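Local coordinates for protein Ceg4 (Legionella pneumophila subsp. pneumophila, PDB 6AOK) that is a phosphotyrosine phosphatase effector with a HAD-like, magnesium-binding catalytic domain that attenuates activation of eukaryotic MAPK pathways, at residues Val23-Phe36 and Asp86-His98. Sequence-based numbering, arbitrary orientation.
Sequences VTGKSGNETVFTEF and DFLMSPEAVAFFH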
# COMPACT_ATOMS: atom_id res chain seq x y z
N VAL A 23 -4.04 -0.32 -4.54
CA VAL A 23 -3.18 -1.49 -4.69
C VAL A 23 -4.00 -2.73 -5.06
O VAL A 23 -3.60 -3.53 -5.92
CB VAL A 23 -2.35 -1.69 -3.40
CG1 VAL A 23 -1.53 -2.92 -3.48
CG2 VAL A 23 -1.39 -0.48 -3.10
N THR A 24 -5.18 -2.93 -4.45
CA THR A 24 -6.05 -4.04 -4.82
C THR A 24 -7.07 -3.58 -5.83
O THR A 24 -7.19 -2.39 -6.10
CB THR A 24 -6.80 -4.64 -3.62
OG1 THR A 24 -7.90 -3.77 -3.27
CG2 THR A 24 -5.92 -4.85 -2.48
N GLY A 25 -7.87 -4.53 -6.35
CA GLY A 25 -8.91 -4.09 -7.26
C GLY A 25 -10.31 -3.93 -6.67
O GLY A 25 -11.27 -3.79 -7.43
N LYS A 26 -10.47 -3.94 -5.35
CA LYS A 26 -11.78 -3.84 -4.71
C LYS A 26 -11.72 -2.72 -3.69
O LYS A 26 -10.79 -2.69 -2.88
CB LYS A 26 -12.18 -5.16 -4.01
CG LYS A 26 -12.76 -6.18 -4.92
CD LYS A 26 -14.12 -5.71 -5.45
CE LYS A 26 -14.79 -6.77 -6.35
NZ LYS A 26 -14.04 -6.99 -7.64
N SER A 27 -12.74 -1.88 -3.67
CA SER A 27 -12.81 -0.80 -2.68
C SER A 27 -12.96 -1.34 -1.25
O SER A 27 -13.38 -2.49 -1.01
CB SER A 27 -13.97 0.14 -3.01
OG SER A 27 -15.18 -0.49 -2.62
N GLY A 28 -12.63 -0.48 -0.28
CA GLY A 28 -12.67 -0.91 1.12
C GLY A 28 -14.01 -1.48 1.55
O GLY A 28 -14.08 -2.56 2.16
N ASN A 29 -15.10 -0.78 1.24
CA ASN A 29 -16.37 -1.31 1.74
C ASN A 29 -16.88 -2.49 0.91
O ASN A 29 -17.84 -3.16 1.33
CB ASN A 29 -17.42 -0.17 1.88
CG ASN A 29 -18.10 0.18 0.60
OD1 ASN A 29 -17.64 -0.16 -0.48
ND2 ASN A 29 -19.23 0.93 0.72
N GLU A 30 -16.25 -2.80 -0.22
CA GLU A 30 -16.52 -4.08 -0.89
C GLU A 30 -15.58 -5.21 -0.44
O GLU A 30 -15.67 -6.33 -0.98
CB GLU A 30 -16.42 -3.90 -2.43
CG GLU A 30 -17.53 -2.98 -2.93
CD GLU A 30 -17.43 -2.61 -4.40
OE1 GLU A 30 -16.72 -3.30 -5.18
OE2 GLU A 30 -18.07 -1.59 -4.76
N THR A 31 -14.68 -4.95 0.51
CA THR A 31 -13.69 -5.91 0.98
C THR A 31 -13.98 -6.38 2.39
O THR A 31 -14.04 -7.60 2.65
CB THR A 31 -12.28 -5.27 0.96
OG1 THR A 31 -11.94 -4.97 -0.39
CG2 THR A 31 -11.23 -6.16 1.51
N VAL A 32 -14.16 -5.44 3.33
CA VAL A 32 -14.00 -5.81 4.73
C VAL A 32 -15.23 -6.44 5.32
O VAL A 32 -15.15 -6.99 6.42
CB VAL A 32 -13.57 -4.62 5.61
CG1 VAL A 32 -12.19 -4.07 5.12
CG2 VAL A 32 -14.67 -3.53 5.67
N PHE A 33 -16.36 -6.41 4.61
CA PHE A 33 -17.59 -7.05 5.08
C PHE A 33 -17.87 -8.38 4.39
O PHE A 33 -18.92 -8.99 4.63
CB PHE A 33 -18.76 -6.08 4.89
CG PHE A 33 -18.49 -4.69 5.52
CD1 PHE A 33 -18.42 -4.55 6.91
CD2 PHE A 33 -18.28 -3.58 4.73
CE1 PHE A 33 -18.14 -3.28 7.51
CE2 PHE A 33 -18.02 -2.31 5.32
CZ PHE A 33 -17.95 -2.17 6.68
N THR A 34 -16.96 -8.85 3.54
CA THR A 34 -17.15 -10.12 2.86
C THR A 34 -16.92 -11.28 3.82
O THR A 34 -16.21 -11.15 4.82
CB THR A 34 -16.17 -10.26 1.68
OG1 THR A 34 -14.82 -10.23 2.17
CG2 THR A 34 -16.38 -9.15 0.69
N GLU A 35 -17.47 -12.46 3.46
CA GLU A 35 -17.18 -13.63 4.28
C GLU A 35 -15.68 -13.87 4.35
O GLU A 35 -15.16 -14.20 5.42
CB GLU A 35 -17.86 -14.90 3.77
CG GLU A 35 -19.36 -14.88 3.83
CD GLU A 35 -19.90 -14.81 5.25
OE1 GLU A 35 -19.28 -15.33 6.19
OE2 GLU A 35 -20.96 -14.21 5.42
N PHE A 36 -14.97 -13.67 3.24
CA PHE A 36 -13.54 -13.98 3.24
C PHE A 36 -12.78 -13.12 4.24
O PHE A 36 -12.06 -13.65 5.07
CB PHE A 36 -12.92 -13.83 1.85
CG PHE A 36 -11.43 -14.04 1.88
CD1 PHE A 36 -10.90 -15.27 2.29
CD2 PHE A 36 -10.57 -13.00 1.61
CE1 PHE A 36 -9.51 -15.46 2.35
CE2 PHE A 36 -9.16 -13.17 1.66
CZ PHE A 36 -8.64 -14.40 2.03
N ASP A 86 -9.67 -9.93 -7.54
CA ASP A 86 -9.62 -8.49 -7.29
C ASP A 86 -9.36 -8.13 -5.83
O ASP A 86 -8.97 -6.99 -5.56
CB ASP A 86 -10.93 -7.82 -7.74
CG ASP A 86 -11.08 -7.76 -9.25
OD1 ASP A 86 -12.15 -7.33 -9.72
OD2 ASP A 86 -10.14 -8.17 -9.98
N PHE A 87 -9.53 -9.07 -4.89
CA PHE A 87 -9.02 -8.84 -3.53
C PHE A 87 -7.52 -8.68 -3.48
O PHE A 87 -7.00 -8.10 -2.51
CB PHE A 87 -9.32 -10.03 -2.63
CG PHE A 87 -10.70 -10.06 -2.08
CD1 PHE A 87 -11.77 -10.42 -2.89
CD2 PHE A 87 -10.92 -9.80 -0.72
CE1 PHE A 87 -13.05 -10.50 -2.37
CE2 PHE A 87 -12.22 -9.89 -0.19
CZ PHE A 87 -13.27 -10.25 -1.02
N LEU A 88 -6.81 -9.19 -4.47
CA LEU A 88 -5.35 -9.23 -4.44
C LEU A 88 -4.76 -8.05 -5.21
O LEU A 88 -5.45 -7.32 -5.92
CB LEU A 88 -4.86 -10.56 -5.02
CG LEU A 88 -5.40 -11.84 -4.40
CD1 LEU A 88 -4.85 -13.00 -5.19
CD2 LEU A 88 -4.88 -11.89 -2.99
N MSE A 89 -3.45 -7.86 -5.05
CA MSE A 89 -2.69 -6.90 -5.87
C MSE A 89 -2.57 -7.40 -7.28
O MSE A 89 -2.38 -8.59 -7.46
CB MSE A 89 -1.26 -6.75 -5.37
CG MSE A 89 -1.07 -6.05 -4.14
SE MSE A 89 0.84 -5.72 -4.02
CE MSE A 89 1.23 -7.23 -2.82
N SER A 90 -2.62 -6.52 -8.28
CA SER A 90 -2.34 -6.97 -9.64
C SER A 90 -0.86 -7.35 -9.78
O SER A 90 -0.01 -6.90 -9.02
CB SER A 90 -2.68 -5.87 -10.65
OG SER A 90 -1.86 -4.73 -10.43
N PRO A 91 -0.53 -8.16 -10.77
CA PRO A 91 0.87 -8.48 -11.03
C PRO A 91 1.72 -7.25 -11.27
O PRO A 91 2.91 -7.25 -10.91
CB PRO A 91 0.80 -9.34 -12.31
CG PRO A 91 -0.61 -9.89 -12.33
CD PRO A 91 -1.46 -8.82 -11.71
N GLU A 92 1.15 -6.21 -11.92
CA GLU A 92 1.88 -4.96 -12.10
C GLU A 92 2.12 -4.30 -10.74
O GLU A 92 3.23 -3.82 -10.46
CB GLU A 92 1.11 -4.01 -13.02
CG GLU A 92 0.99 -4.45 -14.49
CD GLU A 92 -0.15 -5.42 -14.73
OE1 GLU A 92 -0.81 -5.89 -13.77
OE2 GLU A 92 -0.40 -5.71 -15.92
N ALA A 93 1.12 -4.30 -9.87
CA ALA A 93 1.35 -3.73 -8.54
C ALA A 93 2.40 -4.52 -7.77
O ALA A 93 3.25 -3.94 -7.07
CB ALA A 93 0.06 -3.68 -7.75
N VAL A 94 2.33 -5.86 -7.85
CA VAL A 94 3.34 -6.71 -7.22
C VAL A 94 4.74 -6.32 -7.69
O VAL A 94 5.66 -6.16 -6.88
CB VAL A 94 3.04 -8.19 -7.50
CG1 VAL A 94 4.27 -9.05 -7.19
CG2 VAL A 94 1.83 -8.64 -6.69
N ALA A 95 4.93 -6.16 -9.00
CA ALA A 95 6.26 -5.81 -9.50
C ALA A 95 6.70 -4.43 -8.99
O ALA A 95 7.89 -4.21 -8.69
CB ALA A 95 6.30 -5.87 -11.03
N PHE A 96 5.78 -3.48 -8.95
CA PHE A 96 6.10 -2.16 -8.42
C PHE A 96 6.61 -2.22 -6.98
O PHE A 96 7.67 -1.65 -6.66
CB PHE A 96 4.88 -1.26 -8.47
CG PHE A 96 5.11 0.12 -7.91
CD1 PHE A 96 5.63 1.13 -8.70
CD2 PHE A 96 4.79 0.41 -6.58
CE1 PHE A 96 5.81 2.42 -8.16
CE2 PHE A 96 4.99 1.64 -6.06
CZ PHE A 96 5.48 2.66 -6.85
N PHE A 97 5.87 -2.91 -6.10
CA PHE A 97 6.28 -3.00 -4.70
C PHE A 97 7.56 -3.81 -4.51
O PHE A 97 8.35 -3.47 -3.62
CB PHE A 97 5.12 -3.54 -3.86
CG PHE A 97 4.11 -2.48 -3.66
CD1 PHE A 97 4.37 -1.43 -2.79
CD2 PHE A 97 2.96 -2.44 -4.42
CE1 PHE A 97 3.48 -0.38 -2.65
CE2 PHE A 97 2.04 -1.37 -4.29
CZ PHE A 97 2.32 -0.34 -3.40
N HIS A 98 7.82 -4.85 -5.31
CA HIS A 98 9.13 -5.47 -5.20
C HIS A 98 10.22 -4.46 -5.52
O HIS A 98 11.27 -4.44 -4.88
CB HIS A 98 9.27 -6.68 -6.14
CG HIS A 98 8.66 -7.95 -5.60
ND1 HIS A 98 8.95 -8.45 -4.35
CD2 HIS A 98 7.74 -8.80 -6.14
CE1 HIS A 98 8.25 -9.56 -4.14
NE2 HIS A 98 7.53 -9.80 -5.23
O HOH W 1 -3.42 -3.68 -8.40
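Phe-87 reaches with its ring into the bend of 23-36, where the tip of the ring meets Thr-34 and its CD2-CE2 side meets Phe-36 CD2. The two phenyl groups form an offset edge-to-face pair, the edge of Phe-36 toward the face of Phe-87, with planes at 86° and ring centroids 5.7 Å apart. Thr-34 and Phe-87 approach each other from opposite directions, which sets Thr-34 OG1 at the ring edge, near the plane, 3.5 Å from Phe-87 CE2. That hydroxyl lies between backbone N and carbonyl carbon (chi1 62°), a rotation from which it donates to Thr-31 O across a type I turn and also caps Tyr-37 N, at the start of helix 35-39. Tyr-71 and Tyr-118 pack on Phe-87 from helices 60-71 and 116-125.

Beside the ring, the two segments are tied through Asp-86. Gly-25 N donates to Asp-86 O at 2.8 Å, in the carbonyl plane but bent at the hydrogen (135°). Lys-26, folded back at chi2 and chi4, lays CG against Asp-86 CB and brings NZ to 2.8 Å from Asp-86 OD1 in a salt bridge.

Further along, Val-23 and the selenomethionine Met-89 point the same way, side by side, CG1 of the valine alongside CG of Met-89. The other branch, CG2, meets Phe-97 CZ obliquely at 3.7 Å, and Trp-201 of helix 201-211 also touches this valine. Ser-90, the N-cap of helix 91-100, accepts from Ala-93 N through OG. Segment 23-36 follows directly on the DxDx(T/V) motif that supplies magnesium ligands Asp-18 and Asp-20. The contact thus pairs the two linkers by which a helical insertion leaves and rejoins the core between strands 13-17 and 106-111, consistent with a C1-type cap of a HAD-like fold.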